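Local atomic coordinates of GDSL-like Lipase/Acylhydrolase family protein (Neisseria meningitidis, PDB entry 4K7J), a protein that removes O-linked acetyl groups from peptidoglycan, as a serine esterase of the SGNH (GDSL-like) hydrolase family. Residues M322-Q327 against E362-S367. Residues are numbered along the deposited sequence; the frame is centred on the assembly and turned at random.
Sequences MFWSWQ and EMLADS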
# COMPACT_ATOMS: atom_id res chain seq x y z
N MET A 322 2.76 2.60 15.57
CA MET A 322 2.12 3.91 15.56
C MET A 322 0.65 3.72 15.18
O MET A 322 0.30 2.71 14.56
CB MET A 322 2.81 4.84 14.58
CG MET A 322 4.20 5.26 15.04
SD MET A 322 5.09 6.16 13.76
CE MET A 322 5.41 4.84 12.59
N PHE A 323 -0.19 4.67 15.57
CA PHE A 323 -1.62 4.64 15.29
C PHE A 323 -2.09 6.03 14.87
O PHE A 323 -1.84 7.01 15.57
CB PHE A 323 -2.40 4.16 16.52
CG PHE A 323 -3.89 4.10 16.32
CD1 PHE A 323 -4.48 3.00 15.71
CD2 PHE A 323 -4.71 5.13 16.76
CE1 PHE A 323 -5.84 2.93 15.52
CE2 PHE A 323 -6.08 5.06 16.58
CZ PHE A 323 -6.64 3.96 15.96
N TRP A 324 -2.74 6.13 13.71
CA TRP A 324 -3.28 7.39 13.25
C TRP A 324 -4.80 7.28 13.15
O TRP A 324 -5.31 6.44 12.41
CB TRP A 324 -2.70 7.75 11.90
CG TRP A 324 -2.98 9.15 11.45
CD1 TRP A 324 -2.39 10.29 11.90
CD2 TRP A 324 -3.89 9.55 10.42
NE1 TRP A 324 -2.89 11.38 11.23
CE2 TRP A 324 -3.81 10.95 10.31
CE3 TRP A 324 -4.77 8.86 9.57
CZ2 TRP A 324 -4.58 11.68 9.40
CZ3 TRP A 324 -5.53 9.58 8.67
CH2 TRP A 324 -5.43 10.98 8.59
N SER A 325 -5.51 8.11 13.90
CA SER A 325 -6.96 8.04 13.92
C SER A 325 -7.59 8.87 12.82
O SER A 325 -7.75 10.09 12.95
CB SER A 325 -7.54 8.50 15.27
OG SER A 325 -8.95 8.55 15.18
N TRP A 326 -7.94 8.19 11.73
CA TRP A 326 -8.62 8.82 10.61
C TRP A 326 -9.95 9.39 11.08
O TRP A 326 -10.36 10.46 10.65
CB TRP A 326 -8.82 7.79 9.49
CG TRP A 326 -9.15 8.34 8.15
CD1 TRP A 326 -9.66 9.58 7.85
CD2 TRP A 326 -8.99 7.66 6.89
NE1 TRP A 326 -9.83 9.70 6.49
CE2 TRP A 326 -9.43 8.54 5.88
CE3 TRP A 326 -8.51 6.40 6.53
CZ2 TRP A 326 -9.41 8.19 4.53
CZ3 TRP A 326 -8.51 6.04 5.18
CH2 TRP A 326 -8.95 6.94 4.20
N GLN A 327 -10.63 8.69 11.98
CA GLN A 327 -11.88 9.28 12.49
C GLN A 327 -11.61 10.60 13.20
O GLN A 327 -12.34 11.57 13.00
CB GLN A 327 -12.69 8.32 13.38
CG GLN A 327 -13.95 9.00 13.94
CD GLN A 327 -14.94 8.05 14.57
OE1 GLN A 327 -15.58 7.24 13.88
NE2 GLN A 327 -15.10 8.15 15.88
N GLU A 362 -2.92 14.63 3.61
CA GLU A 362 -2.10 15.79 3.96
C GLU A 362 -1.99 15.92 5.48
O GLU A 362 -0.95 16.29 6.02
CB GLU A 362 -2.66 17.07 3.32
CG GLU A 362 -2.41 17.17 1.81
CD GLU A 362 -2.93 18.46 1.20
OE1 GLU A 362 -3.36 19.36 1.96
OE2 GLU A 362 -2.92 18.59 -0.04
N MET A 363 -3.07 15.57 6.18
CA MET A 363 -3.04 15.55 7.64
C MET A 363 -2.10 14.47 8.17
O MET A 363 -1.35 14.71 9.12
CB MET A 363 -4.45 15.39 8.22
CG MET A 363 -5.35 16.58 7.95
SD MET A 363 -6.88 16.53 8.91
CE MET A 363 -7.99 15.67 7.84
N LEU A 364 -2.13 13.29 7.55
CA LEU A 364 -1.21 12.22 7.92
C LEU A 364 0.23 12.63 7.66
O LEU A 364 1.12 12.38 8.48
CB LEU A 364 -1.52 10.93 7.16
CG LEU A 364 -0.54 9.77 7.38
CD1 LEU A 364 -0.38 9.48 8.88
CD2 LEU A 364 -0.99 8.53 6.60
N ALA A 365 0.46 13.27 6.52
CA ALA A 365 1.80 13.72 6.16
C ALA A 365 2.28 14.74 7.19
O ALA A 365 3.44 14.68 7.65
CB ALA A 365 1.80 14.31 4.77
N ASP A 366 1.38 15.66 7.54
CA ASP A 366 1.60 16.61 8.64
C ASP A 366 2.06 15.90 9.90
O ASP A 366 3.09 16.25 10.48
CB ASP A 366 0.32 17.37 8.98
CG ASP A 366 -0.04 18.43 7.96
OD1 ASP A 366 0.86 18.85 7.21
OD2 ASP A 366 -1.22 18.85 7.93
N SER A 367 1.28 14.91 10.33
CA SER A 367 1.57 14.15 11.54
C SER A 367 2.95 13.48 11.51
O SER A 367 3.66 13.44 12.52
CB SER A 367 0.47 13.11 11.79
OG SER A 367 -0.83 13.71 11.87
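Trp-324 alone carries the strand's side of the contact, against Met-363, Leu-364 and Ser-367 in segment 362-367 of helix 354-373, and shows how one indole can join a sheet to a helix packed on it. At the root, CB points toward the helix and lies 4.2 Å from CD1 of Leu-364. CG, anti to the backbone N (chi1 -169°), swings the indole so that one face meets this leucine: CG, CD1 and CD2 of Trp-324 all lie under the CD1 methyl of Leu-364. The methyl sits 3.6 Å from the centroid of the five-membered ring of Trp-324, nearly along its normal, a CH-pi contact. The strand belongs to the mixed, largely parallel sheet of the alpha/beta SGNH hydrolase fold, against which the last helix of the chain packs; Phe-69 of helix 68-81 also touches Leu-364. Further out, NE1 of Trp-324 donates to OG of Ser-367 at 3.2 Å, a somewhat bent bond (143°) with the oxygen tilted 15° from the ring plane. This hydroxyl donates to O of Met-363 one turn back (3.0 Å), linking the indole N-H to the helix backbone. CE2 lies against CA and CB of Leu-364. CZ2 of Trp-324 has CB of Met-363 at its edge, in plane, while the backbone N of Leu-364 approaches it (3.5 Å) from the methyl-covered face.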